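Local coordinates for uncharacterized protein (Pseudomonas fluorescens, PDB 5V00) that is of uncertain molecular function but is a bicupin of the HutD family involved in histidine utilization, at residues B[52-57]-B[104-109]; B[64-69]-B[117-122]; B[70-75]-B[111-116]. All blocks are in the same frame, centred on the assembly; numbering follows the deposited sequence.

Overall arrangement
All three contacts lie in one cupin half of this all-beta, bicupin chain. Contacts 2 and 3 are successive lengths of one antiparallel pairing, between strands 67-74 and 113-120, with centres about 18 Å apart. Along the chain the segments run 52-57, 64-69, 70-75, 104-109, 111-116 and 117-122, and contact 3 falls within the chain span that contact 2 encloses. Contact 1, centred about 9 Å from contact 3, takes the end of strand 47-54, the other neighbour of 113-120, across to strand 104-108 of a second sheet. Contacts 2 and 3 hold one sheet together, contact 1 joins it to the other, and a salt bridge between Asp53 and Arg114 links contacts 1 and 3.

Contact 1: residues B[52-57]-B[104-109]; sequences ADIGES and VSCRLI. With FMT (formic acid), chain K.
The chain leaves strand 47-54 after Ile54 and swings across to strand 104-108, where Ser57 and Arg107 come closest, their CA atoms 4.6 Å apart. The one hydrogen bond between the segments runs from Leu108 N to Ser57 OG, 2.9 Å long and fairly straight at 158°. Ser57 OG is set anti to its own carbonyl carbon (chi1 -49°), which turns the hydroxyl to the strand, while Ser57 CB rests 3.3 Å from Cys106 O. Leu108 fills the bend with its two methyls. CD1 lies against the peptide after Gly55, 3.6 Å from Glu56 N, and CD2 meets Ile54 CG2 at 4.1 Å, the two side chains crossing at a slant. The same Ile54 methyl also touches Cys106 SG, at 4.2 Å. Met78 and Phe60 add to this apolar patch. With an alanine in place of Leu108 the turn at Gly55 and Glu56 would probably lose its apolar support and Ile54 CG2 one of its neighbours. Farther along, Ser105 OG donates to O1 of a formate, 2.8 Å away, which also takes a bond from Gly84 N. A single serine hydroxyl thus fastens the loop to the backbone of strand 104-108, while the apolar contacts of Ile54, Cys106 and Leu108 join the two sheets of the cupin half.

Contact 2: residues B[64-69]-B[117-122]; sequences AGYQRV and NLIYSP. With FMT (formic acid), chain I.
Tyr66, just ahead of strand 67-74, meets Ile119: Tyr66 CB lies 3.6 Å from Ile119 CG1, and Ile119 CD1 reaches back to Arg68 CG at 4.0 Å. The backbones are held by paired hydrogen bonds between Gln67 and Tyr120 and between Val69 and Leu118. On the other face of the sheet Gln67 and Tyr120 run side by side. Gln67 CB sits over one face of the phenol ring, 4.0 Å from its centroid in a CH-pi contact, and Gln67 CG comes 3.4 Å from Tyr120 OH. A bend at chi2 (74°) folds the Gln67 amide back so that NE2 bonds to Arg68 O. Tyr120 CG takes the position between its backbone N and carbonyl carbon (chi1 69°), bringing a ring face against Gln67 CB. Arg68 points the opposite way; its NH1 gives a 3.0 Å bond to formate O2 and NH2 one of equal length to formate O1. Asn117 ND2 donates to the same O1, its amide nearly perpendicular to the guanidinium, and a water accepts from Arg68 NE at 2.8 Å. The formate probably comes from the crystallisation liquor, but may mark a small anion-binding pocket. Strand 96-99 flanks Arg68 on one side of the pair, strand 47-54 borders 117-120 on the other, and Leu129 of strand 125-132 packs on Val69 and Leu118.

Contact 3: residues B[70-75]-B[111-116]; sequences ITVIQG and GPIRDF
Gln74 runs alongside Arg114, both reaching in one direction, on the face of the sheet that also carries Thr71 and Phe116. Followed outward, Arg114 first sets CB 3.8 Å from Gln74 CB. Its CG, anti to the carbonyl carbon (chi1 -57°), lies near Gln74 CB and NE2, and CD comes 3.6 Å from that NE2 and almost as close to OE1, alongside the amide group. Through these carbon contacts the glutamine lines the arginine's aliphatic stem. Past CD the chain bends at chi3, and its polar end turns to other strands: NE forms a salt bridge with Asp53 and NH2 another with Glu32. The amide and guanidinium planes stand 65° apart, with Gln74 OE1 at the guanidinium edge.

At this point the pairing slips by one residue. Two residues, Ile73 and Gln74, stand across from the single Arg114, which makes a classic beta bulge, and Arg114 O accepts from both of their amides, at 2.8 Å from Ile73 N and 3.2 Å from Gln74 N. Before the bulge the strands are in regular antiparallel register, with Thr71 and Phe116 exchanging two backbone bonds; the two are neighbouring inner strands of the six-stranded antiparallel sheet of this cupin half.

The bulge leaves Ile73 CG2 against Phe116 CB, 3.7 Å away, while the Phe116 ring stacks with Phe148. On the opposite face Val72 CG2 crosses Ile113 CG2 at 4.0 Å and comes 3.4 Å from Asp115 OD1, a buried oxygen for which the model holds no partner. Thr71 OG1 is hydrogen-bonded to Trp131 NE1, and a water accepting from it donates to Phe116 O. Just past the end of strand 67-74, Gly75 lies with its CA 3.9 Å from Ile113 CD1, where a side chain would collide with that methyl.

Contact 1: residues B[52-57]-B[104-109]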
ATOM      1  N   ALA B  52      13.594   4.741  -6.624  1.00 23.84           N
ATOM      2  CA  ALA B  52      14.972   4.239  -6.370  1.00 24.77           C
ATOM      3  C   ALA B  52      15.825   5.424  -6.105  1.00 27.46           C
ATOM      4  O   ALA B  52      15.738   6.414  -6.834  1.00 26.46           O
ATOM      5  CB  ALA B  52      15.481   3.472  -7.560  1.00 27.21           C
ATOM      6  N   ASP B  53      16.564   5.429  -4.981  1.00 25.18           N
ATOM      7  CA  ASP B  53      17.597   6.423  -4.692  1.00 28.61           C
ATOM      8  C   ASP B  53      18.914   5.828  -5.162  1.00 30.00           C
ATOM      9  O   ASP B  53      19.286   4.748  -4.654  1.00 28.17           O
ATOM     10  CB  ASP B  53      17.738   6.656  -3.193  1.00 31.40           C
ATOM     11  CG  ASP B  53      16.703   7.622  -2.664  1.00 38.69           C
ATOM     12  OD1 ASP B  53      15.530   7.555  -3.101  1.00 45.32           O
ATOM     13  OD2 ASP B  53      17.022   8.484  -1.855  1.00 47.72           O
ATOM     14  N   ILE B  54      19.583   6.473  -6.116  1.00 31.43           N
ATOM     15  CA  ILE B  54      20.829   5.975  -6.654  1.00 32.95           C
ATOM     16  C   ILE B  54      21.897   6.843  -6.061  1.00 32.73           C
ATOM     17  O   ILE B  54      21.929   8.049  -6.282  1.00 29.88           O
ATOM     18  CB  ILE B  54      20.865   6.027  -8.184  1.00 30.97           C
ATOM     19  CG1 ILE B  54      19.618   5.272  -8.725  1.00 34.03           C
ATOM     20  CG2 ILE B  54      22.098   5.329  -8.677  1.00 29.67           C
ATOM     21  CD1 ILE B  54      19.456   5.340 -10.203  1.00 40.68           C
ATOM     22  N   GLY B  55      22.718   6.249  -5.197  1.00 36.11           N
ATOM     23  CA  GLY B  55      23.695   7.084  -4.430  1.00 34.40           C
ATOM     24  C   GLY B  55      25.124   6.920  -4.977  1.00 29.26           C
ATOM     25  O   GLY B  55      25.963   7.737  -4.667  1.00 36.75           O
ATOM     26  N   GLU B  56      25.360   5.912  -5.787  1.00 31.81           N
ATOM     27  CA  GLU B  56      26.700   5.700  -6.361  1.00 39.70           C
ATOM     28  C   GLU B  56      26.579   5.303  -7.765  1.00 36.55           C
ATOM     29  O   GLU B  56      25.679   4.569  -8.097  1.00 33.49           O
ATOM     30  CB  GLU B  56      27.367   4.508  -5.630  1.00 32.73           C
ATOM     31  CG  GLU B  56      27.614   4.873  -4.203  1.00 40.75           C
ATOM     32  CD  GLU B  56      28.281   3.703  -3.427  1.00 43.47           C
ATOM     33  OE1 GLU B  56      28.584   3.952  -2.263  1.00 60.81           O
ATOM     34  OE2 GLU B  56      28.397   2.556  -3.942  1.00 50.22           O
ATOM     35  N   SER B  57      27.564   5.635  -8.601  1.00 31.17           N
ATOM     36  CA  SER B  57      27.616   4.988  -9.876  1.00 28.31           C
ATOM     37  C   SER B  57      27.795   3.523  -9.713  1.00 33.46           C
ATOM     38  O   SER B  57      28.400   3.095  -8.741  1.00 34.89           O
ATOM     39  CB  SER B  57      28.742   5.593 -10.767  1.00 28.56           C
ATOM     40  OG  SER B  57      28.650   6.987 -10.765  1.00 29.39           O
ATOM     41  N   VAL B 104      22.886  -2.988 -17.612  1.00 27.75           N
ATOM     42  CA  VAL B 104      22.757  -1.530 -17.511  1.00 27.48           C
ATOM     43  C   VAL B 104      23.580  -1.040 -16.433  1.00 28.80           C
ATOM     44  O   VAL B 104      23.604  -1.623 -15.351  1.00 29.71           O
ATOM     45  CB  VAL B 104      21.254  -1.061 -17.319  1.00 27.22           C
ATOM     46  CG1 VAL B 104      21.174   0.424 -17.053  1.00 28.34           C
ATOM     47  CG2 VAL B 104      20.443  -1.504 -18.485  1.00 30.20           C
ATOM     48  N   SER B 105      24.307   0.082 -16.657  1.00 26.97           N
ATOM     49  CA  SER B 105      24.975   0.703 -15.595  1.00 29.23           C
ATOM     50  C   SER B 105      24.752   2.195 -15.667  1.00 30.28           C
ATOM     51  O   SER B 105      24.494   2.750 -16.732  1.00 29.93           O
ATOM     52  CB  SER B 105      26.507   0.319 -15.572  1.00 36.16           C
ATOM     53  OG  SER B 105      27.078   0.852 -16.693  1.00 39.90           O
ATOM     54  N   CYS B 106      24.847   2.799 -14.539  1.00 26.08           N
ATOM     55  CA  CYS B 106      24.597   4.191 -14.336  1.00 29.65           C
ATOM     56  C   CYS B 106      25.836   4.944 -13.871  1.00 32.07           C
ATOM     57  O   CYS B 106      26.525   4.482 -12.935  1.00 31.19           O
ATOM     58  CB  CYS B 106      23.558   4.290 -13.208  1.00 30.64           C
ATOM     59  SG  CYS B 106      23.020   5.877 -12.731  1.00 34.36           S
ATOM     60  N   ARG B 107      26.084   6.117 -14.450  1.00 27.58           N
ATOM     61  CA  ARG B 107      27.118   7.027 -14.024  1.00 27.67           C
ATOM     62  C   ARG B 107      26.555   8.311 -13.559  1.00 26.99           C
ATOM     63  O   ARG B 107      25.825   9.036 -14.299  1.00 27.09           O
ATOM     64  CB  ARG B 107      28.197   7.243 -15.190  1.00 27.82           C
ATOM     65  CG  ARG B 107      29.342   8.118 -14.771  1.00 30.38           C
ATOM     66  CD  ARG B 107      30.426   8.130 -15.865  1.00 29.68           C
ATOM     67  NE  ARG B 107      29.966   8.586 -17.169  1.00 34.77           N
ATOM     68  CZ  ARG B 107      29.975   9.879 -17.587  1.00 40.35           C
ATOM     69  NH1 ARG B 107      30.415  10.872 -16.789  1.00 46.70           N
ATOM     70  NH2 ARG B 107      29.516  10.180 -18.787  1.00 34.56           N
ATOM     71  N   LEU B 108      26.712   8.581 -12.281  1.00 26.02           N
ATOM     72  CA  LEU B 108      26.267   9.783 -11.697  1.00 26.49           C
ATOM     73  C   LEU B 108      27.261  10.880 -12.129  1.00 34.23           C
ATOM     74  O   LEU B 108      28.458  10.567 -12.386  1.00 41.07           O
ATOM     75  CB  LEU B 108      26.127   9.686 -10.148  1.00 33.24           C
ATOM     76  CG  LEU B 108      25.242   8.536  -9.666  1.00 30.66           C
ATOM     77  CD1 LEU B 108      25.181   8.619  -8.167  1.00 32.44           C
ATOM     78  CD2 LEU B 108      23.841   8.662 -10.261  1.00 28.59           C
ATOM     79  N   ILE B 109      26.750  12.040 -12.442  1.00 34.65           N
ATOM     80  CA  ILE B 109      27.520  13.223 -12.943  1.00 43.28           C
ATOM     81  C   ILE B 109      27.399  14.297 -11.897  1.00 51.41           C
ATOM     82  O   ILE B 109      28.400  14.857 -11.492  1.00 56.48           O
ATOM     83  CB  ILE B 109      26.969  13.889 -14.223  1.00 49.74           C
ATOM     84  CG1 ILE B 109      26.771  12.901 -15.342  1.00 45.97           C
ATOM     85  CG2 ILE B 109      27.904  15.022 -14.663  1.00 56.68           C
ATOM     86  CD1 ILE B 109      27.991  12.050 -15.549  1.00 51.72           C
TER
HETATM   87  C   FMT K 203      26.255  -1.631 -19.275  1.00 44.96           C
HETATM   88  O1  FMT K 203      27.216  -1.230 -18.585  1.00 57.12           O
HETATM   89  O2  FMT K 203      26.337  -1.989 -20.564  1.00 41.08           O

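Contact 2: residues B[64-69]-B[117-122]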
ATOM      1  N   ALA B  64      15.239 -10.269 -15.911  1.00 30.64           N
ATOM      2  CA  ALA B  64      14.999 -10.891 -17.184  1.00 32.55           C
ATOM      3  C   ALA B  64      13.504 -11.182 -17.446  1.00 33.79           C
ATOM      4  O   ALA B  64      12.822 -11.647 -16.541  1.00 31.56           O
ATOM      5  CB  ALA B  64      15.828 -12.206 -17.344  1.00 40.61           C
ATOM      6  N   GLY B  65      13.042 -10.853 -18.647  1.00 33.00           N
ATOM      7  CA  GLY B  65      11.643 -11.034 -19.068  1.00 38.28           C
ATOM      8  C   GLY B  65      10.698  -9.867 -18.754  1.00 37.63           C
ATOM      9  O   GLY B  65       9.482  -9.946 -19.072  1.00 47.27           O
ATOM     10  N   TYR B  66      11.178  -8.867 -18.027  1.00 26.92           N
ATOM     11  CA  TYR B  66      10.348  -7.724 -17.615  1.00 27.21           C
ATOM     12  C   TYR B  66      10.670  -6.550 -18.511  1.00 29.92           C
ATOM     13  O   TYR B  66      11.767  -6.473 -19.073  1.00 25.21           O
ATOM     14  CB  TYR B  66      10.616  -7.344 -16.181  1.00 24.82           C
ATOM     15  CG  TYR B  66      10.052  -8.427 -15.227  1.00 29.24           C
ATOM     16  CD1 TYR B  66      10.848  -9.482 -14.807  1.00 35.90           C
ATOM     17  CD2 TYR B  66       8.710  -8.415 -14.835  1.00 32.71           C
ATOM     18  CE1 TYR B  66      10.362 -10.468 -13.949  1.00 37.95           C
ATOM     19  CE2 TYR B  66       8.217  -9.403 -13.979  1.00 35.43           C
ATOM     20  CZ  TYR B  66       9.043 -10.441 -13.588  1.00 37.10           C
ATOM     21  OH  TYR B  66       8.584 -11.429 -12.742  1.00 42.59           O
ATOM     22  N   GLN B  67       9.734  -5.629 -18.622  1.00 22.33           N
ATOM     23  CA  GLN B  67       9.971  -4.311 -19.265  1.00 23.54           C
ATOM     24  C   GLN B  67      10.111  -3.261 -18.182  1.00 24.66           C
ATOM     25  O   GLN B  67       9.338  -3.238 -17.234  1.00 22.86           O
ATOM     26  CB  GLN B  67       8.806  -3.957 -20.199  1.00 21.87           C
ATOM     27  CG  GLN B  67       8.846  -2.572 -20.791  1.00 21.71           C
ATOM     28  CD  GLN B  67       9.919  -2.504 -21.898  1.00 26.87           C
ATOM     29  OE1 GLN B  67       9.920  -3.321 -22.802  1.00 27.33           O
ATOM     30  NE2 GLN B  67      10.768  -1.494 -21.846  1.00 24.01           N
ATOM     31  N   ARG B  68      11.036  -2.306 -18.340  1.00 18.97           N
ATOM     32  CA  ARG B  68      11.227  -1.219 -17.386  1.00 20.88           C
ATOM     33  C   ARG B  68      10.993   0.124 -18.055  1.00 20.42           C
ATOM     34  O   ARG B  68      11.248   0.278 -19.257  1.00 21.01           O
ATOM     35  CB  ARG B  68      12.613  -1.218 -16.813  1.00 20.72           C
ATOM     36  CG  ARG B  68      12.977  -2.519 -16.081  1.00 21.57           C
ATOM     37  CD  ARG B  68      14.208  -2.407 -15.243  1.00 22.74           C
ATOM     38  NE  ARG B  68      14.146  -1.365 -14.226  1.00 21.03           N
ATOM     39  CZ  ARG B  68      15.075  -1.080 -13.335  1.00 23.96           C
ATOM     40  NH1 ARG B  68      16.332  -1.627 -13.387  1.00 24.26           N
ATOM     41  NH2 ARG B  68      14.829  -0.139 -12.500  1.00 22.88           N
ATOM     42  N   VAL B  69      10.426   1.061 -17.290  1.00 19.55           N
ATOM     43  CA  VAL B  69      10.427   2.445 -17.697  1.00 20.21           C
ATOM     44  C   VAL B  69      10.831   3.230 -16.472  1.00 22.24           C
ATOM     45  O   VAL B  69      10.144   3.228 -15.425  1.00 19.68           O
ATOM     46  CB  VAL B  69       9.053   2.954 -18.241  1.00 20.32           C
ATOM     47  CG1 VAL B  69       9.221   4.397 -18.782  1.00 20.97           C
ATOM     48  CG2 VAL B  69       8.507   2.018 -19.303  1.00 23.48           C
ATOM     49  N   ASN B 117      10.249   4.413 -10.876  1.00 20.07           N
ATOM     50  CA  ASN B 117      10.402   3.161 -11.581  1.00 19.72           C
ATOM     51  C   ASN B 117       9.105   2.394 -11.796  1.00 21.70           C
ATOM     52  O   ASN B 117       8.430   2.069 -10.799  1.00 22.15           O
ATOM     53  CB  ASN B 117      11.294   2.223 -10.756  1.00 22.44           C
ATOM     54  CG  ASN B 117      12.833   2.583 -10.820  1.00 27.57           C
ATOM     55  OD1 ASN B 117      13.262   3.553 -11.457  1.00 25.92           O
ATOM     56  ND2 ASN B 117      13.656   1.765 -10.139  1.00 28.09           N
ATOM     57  N   LEU B 118       8.786   2.099 -13.050  1.00 19.56           N
ATOM     58  CA  LEU B 118       7.792   1.096 -13.402  1.00 20.82           C
ATOM     59  C   LEU B 118       8.487  -0.127 -13.908  1.00 23.79           C
ATOM     60  O   LEU B 118       9.362  -0.042 -14.819  1.00 21.16           O
ATOM     61  CB  LEU B 118       6.846   1.610 -14.475  1.00 19.86           C
ATOM     62  CG  LEU B 118       5.938   0.667 -15.140  1.00 20.07           C
ATOM     63  CD1 LEU B 118       4.957   0.108 -14.120  1.00 22.89           C
ATOM     64  CD2 LEU B 118       5.206   1.301 -16.275  1.00 22.42           C
ATOM     65  N   ILE B 119       8.098  -1.297 -13.428  1.00 19.60           N
ATOM     66  CA  ILE B 119       8.490  -2.532 -14.083  1.00 20.18           C
ATOM     67  C   ILE B 119       7.285  -3.442 -14.230  1.00 25.67           C
ATOM     68  O   ILE B 119       6.437  -3.516 -13.287  1.00 23.88           O
ATOM     69  CB  ILE B 119       9.614  -3.197 -13.309  1.00 22.09           C
ATOM     70  CG1 ILE B 119      10.071  -4.498 -13.973  1.00 22.89           C
ATOM     71  CG2 ILE B 119       9.212  -3.500 -11.860  1.00 24.97           C
ATOM     72  CD1 ILE B 119      11.355  -5.028 -13.372  1.00 24.21           C
ATOM     73  N   TYR B 120       7.151  -4.074 -15.381  1.00 22.02           N
ATOM     74  CA  TYR B 120       6.024  -5.014 -15.591  1.00 21.82           C
ATOM     75  C   TYR B 120       6.408  -6.156 -16.482  1.00 25.02           C
ATOM     76  O   TYR B 120       7.331  -6.042 -17.291  1.00 23.01           O
ATOM     77  CB  TYR B 120       4.790  -4.300 -16.168  1.00 20.61           C
ATOM     78  CG  TYR B 120       4.948  -3.812 -17.581  1.00 19.06           C
ATOM     79  CD1 TYR B 120       5.531  -2.576 -17.884  1.00 19.31           C
ATOM     80  CD2 TYR B 120       4.507  -4.563 -18.615  1.00 18.70           C
ATOM     81  CE1 TYR B 120       5.790  -2.211 -19.194  1.00 21.41           C
ATOM     82  CE2 TYR B 120       4.634  -4.162 -19.932  1.00 19.63           C
ATOM     83  CZ  TYR B 120       5.307  -2.958 -20.218  1.00 21.33           C
ATOM     84  OH  TYR B 120       5.495  -2.564 -21.513  1.00 21.06           O
ATOM     85  N   SER B 121       5.646  -7.238 -16.378  1.00 21.99           N
ATOM     86  CA  SER B 121       5.764  -8.422 -17.265  1.00 20.70           C
ATOM     87  C   SER B 121       4.909  -8.229 -18.490  1.00 22.36           C
ATOM     88  O   SER B 121       3.674  -8.204 -18.385  1.00 22.24           O
ATOM     89  CB  SER B 121       5.290  -9.707 -16.531  1.00 22.50           C
ATOM     90  OG  SER B 121       5.067 -10.693 -17.477  1.00 25.09           O
ATOM     91  N   PRO B 122       5.513  -8.139 -19.697  1.00 23.11           N
ATOM     92  CA  PRO B 122       4.721  -7.983 -20.874  1.00 23.48           C
ATOM     93  C   PRO B 122       3.848  -9.193 -21.221  1.00 24.93           C
ATOM     94  O   PRO B 122       2.847  -9.072 -21.907  1.00 24.45           O
ATOM     95  CB  PRO B 122       5.758  -7.721 -21.986  1.00 27.16           C
ATOM     96  CG  PRO B 122       6.953  -7.282 -21.296  1.00 29.64           C
ATOM     97  CD  PRO B 122       6.973  -7.937 -19.954  1.00 24.88           C
TER
HETATM   98  C   FMT I 201      17.691   0.628 -10.518  1.00 32.62           C
HETATM   99  O1  FMT I 201      16.694   1.357 -10.764  1.00 26.89           O
HETATM  100  O2  FMT I 201      17.649  -0.694 -10.816  1.00 28.97           O
HETATM  101  O   HOH W   1      11.858   0.066 -13.436  1.00 22.20           O

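Contact 3: residues B[70-75]-B[111-116]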
ATOM      1  N   ILE B  70      11.901   4.015 -16.582  1.00 20.31           N
ATOM      2  CA  ILE B  70      12.392   4.780 -15.457  1.00 18.92           C
ATOM      3  C   ILE B  70      12.434   6.280 -15.801  1.00 20.02           C
ATOM      4  O   ILE B  70      12.516   6.641 -16.964  1.00 19.93           O
ATOM      5  CB  ILE B  70      13.790   4.301 -14.958  1.00 21.81           C
ATOM      6  CG1 ILE B  70      14.895   4.709 -15.908  1.00 22.52           C
ATOM      7  CG2 ILE B  70      13.817   2.770 -14.754  1.00 21.94           C
ATOM      8  CD1 ILE B  70      16.253   4.297 -15.411  1.00 24.20           C
ATOM      9  N   THR B  71      12.297   7.127 -14.797  1.00 17.85           N
ATOM     10  CA  THR B  71      12.291   8.545 -14.964  1.00 18.45           C
ATOM     11  C   THR B  71      12.996   9.243 -13.842  1.00 19.72           C
ATOM     12  O   THR B  71      12.676   9.055 -12.657  1.00 19.10           O
ATOM     13  CB  THR B  71      10.877   9.129 -15.043  1.00 17.77           C
ATOM     14  OG1 THR B  71      10.092   8.412 -15.959  1.00 18.55           O
ATOM     15  CG2 THR B  71      10.909  10.578 -15.448  1.00 19.59           C
ATOM     16  N   VAL B  72      13.984  10.098 -14.119  1.00 19.04           N
ATOM     17  CA  VAL B  72      14.583  10.897 -13.051  1.00 20.49           C
ATOM     18  C   VAL B  72      13.590  11.868 -12.471  1.00 21.64           C
ATOM     19  O   VAL B  72      12.955  12.602 -13.219  1.00 21.87           O
ATOM     20  CB  VAL B  72      15.824  11.724 -13.556  1.00 20.97           C
ATOM     21  CG1 VAL B  72      16.284  12.727 -12.517  1.00 25.47           C
ATOM     22  CG2 VAL B  72      16.915  10.742 -13.994  1.00 21.86           C
ATOM     23  N   ILE B  73      13.409  11.849 -11.150  1.00 20.07           N
ATOM     24  CA  ILE B  73      12.510  12.754 -10.483  1.00 18.94           C
ATOM     25  C   ILE B  73      13.131  13.699  -9.449  1.00 22.87           C
ATOM     26  O   ILE B  73      12.490  14.694  -9.045  1.00 24.19           O
ATOM     27  CB  ILE B  73      11.251  12.074  -9.858  1.00 22.26           C
ATOM     28  CG1 ILE B  73      11.685  11.131  -8.740  1.00 23.17           C
ATOM     29  CG2 ILE B  73      10.451  11.343 -10.919  1.00 20.36           C
ATOM     30  CD1 ILE B  73      10.573  10.473  -7.983  1.00 23.97           C
ATOM     31  N   GLN B  74      14.367  13.440  -9.065  1.00 24.27           N
ATOM     32  CA  GLN B  74      15.078  14.385  -8.241  1.00 27.85           C
ATOM     33  C   GLN B  74      16.546  14.280  -8.601  1.00 23.10           C
ATOM     34  O   GLN B  74      17.061  13.197  -8.901  1.00 24.67           O
ATOM     35  CB  GLN B  74      14.930  14.023  -6.756  1.00 30.70           C
ATOM     36  CG  GLN B  74      15.272  15.135  -5.795  1.00 37.15           C
ATOM     37  CD  GLN B  74      14.813  14.737  -4.377  1.00 41.02           C
ATOM     38  OE1 GLN B  74      13.608  14.566  -4.121  1.00 42.13           O
ATOM     39  NE2 GLN B  74      15.761  14.460  -3.521  1.00 47.05           N
ATOM     40  N   GLY B  75      17.171  15.437  -8.516  1.00 27.88           N
ATOM     41  CA  GLY B  75      18.545  15.575  -8.996  1.00 29.77           C
ATOM     42  C   GLY B  75      18.575  15.978 -10.462  1.00 28.40           C
ATOM     43  O   GLY B  75      17.587  16.036 -11.152  1.00 27.64           O
ATOM     44  N   GLY B 111      25.932  13.925  -8.743  1.00 39.31           N
ATOM     45  CA  GLY B 111      25.552  13.469  -7.458  1.00 43.26           C
ATOM     46  C   GLY B 111      24.246  12.645  -7.502  1.00 42.07           C
ATOM     47  O   GLY B 111      23.801  12.197  -8.572  1.00 31.21           O
ATOM     48  N   PRO B 112      23.722  12.362  -6.315  1.00 36.70           N
ATOM     49  CA  PRO B 112      22.688  11.312  -6.210  1.00 31.87           C
ATOM     50  C   PRO B 112      21.403  11.738  -6.914  1.00 23.88           C
ATOM     51  O   PRO B 112      21.128  12.917  -7.099  1.00 30.00           O
ATOM     52  CB  PRO B 112      22.476  11.205  -4.667  1.00 38.05           C
ATOM     53  CG  PRO B 112      23.851  11.577  -4.096  1.00 40.78           C
ATOM     54  CD  PRO B 112      24.240  12.752  -4.970  1.00 40.86           C
ATOM     55  N   ILE B 113      20.675  10.724  -7.310  1.00 28.19           N
ATOM     56  CA  ILE B 113      19.469  10.897  -8.115  1.00 25.74           C
ATOM     57  C   ILE B 113      18.393  10.047  -7.467  1.00 25.72           C
ATOM     58  O   ILE B 113      18.714   8.941  -6.911  1.00 27.80           O
ATOM     59  CB  ILE B 113      19.750  10.267  -9.495  1.00 28.95           C
ATOM     60  CG1 ILE B 113      20.829  11.080 -10.230  1.00 34.50           C
ATOM     61  CG2 ILE B 113      18.549  10.174 -10.388  1.00 38.06           C
ATOM     62  CD1 ILE B 113      20.543  12.518 -10.286  1.00 37.67           C
ATOM     63  N   ARG B 114      17.143  10.513  -7.635  1.00 24.13           N
ATOM     64  CA  ARG B 114      15.995   9.623  -7.364  1.00 23.80           C
ATOM     65  C   ARG B 114      15.239   9.356  -8.696  1.00 21.70           C
ATOM     66  O   ARG B 114      15.061  10.324  -9.449  1.00 21.78           O
ATOM     67  CB  ARG B 114      15.085  10.236  -6.339  1.00 26.91           C
ATOM     68  CG  ARG B 114      15.764  10.587  -5.002  1.00 31.43           C
ATOM     69  CD  ARG B 114      14.758  11.021  -3.932  1.00 30.92           C
ATOM     70  NE  ARG B 114      14.135   9.833  -3.368  1.00 31.51           N
ATOM     71  CZ  ARG B 114      12.961   9.796  -2.703  1.00 34.06           C
ATOM     72  NH1 ARG B 114      12.225  10.845  -2.582  1.00 36.82           N
ATOM     73  NH2 ARG B 114      12.508   8.647  -2.227  1.00 37.78           N
ATOM     74  N   ASP B 115      14.861   8.121  -8.947  1.00 21.94           N
ATOM     75  CA  ASP B 115      14.161   7.681 -10.156  1.00 20.34           C
ATOM     76  C   ASP B 115      12.756   7.119  -9.811  1.00 24.06           C
ATOM     77  O   ASP B 115      12.645   6.367  -8.796  1.00 26.07           O
ATOM     78  CB  ASP B 115      14.836   6.597 -10.836  1.00 20.56           C
ATOM     79  CG  ASP B 115      16.097   7.076 -11.666  1.00 21.61           C
ATOM     80  OD1 ASP B 115      16.257   8.271 -11.721  1.00 24.23           O
ATOM     81  OD2 ASP B 115      16.862   6.162 -12.111  1.00 25.05           O
ATOM     82  N   PHE B 116      11.747   7.485 -10.610  1.00 22.03           N
ATOM     83  CA  PHE B 116      10.417   6.809 -10.536  1.00 20.88           C
ATOM     84  C   PHE B 116      10.450   5.628 -11.438  1.00 22.12           C
ATOM     85  O   PHE B 116      10.744   5.756 -12.642  1.00 21.52           O
ATOM     86  CB  PHE B 116       9.331   7.824 -10.917  1.00 20.63           C
ATOM     87  CG  PHE B 116       7.974   7.252 -10.973  1.00 18.90           C
ATOM     88  CD1 PHE B 116       7.365   6.770  -9.826  1.00 18.80           C
ATOM     89  CD2 PHE B 116       7.297   7.227 -12.158  1.00 19.77           C
ATOM     90  CE1 PHE B 116       6.059   6.281  -9.914  1.00 18.65           C
ATOM     91  CE2 PHE B 116       5.991   6.694 -12.258  1.00 21.75           C
ATOM     92  CZ  PHE B 116       5.350   6.284 -11.082  1.00 20.60           C
TER
HETATM   93  O   HOH W   2       9.181   5.951 -14.902  1.00 18.26           O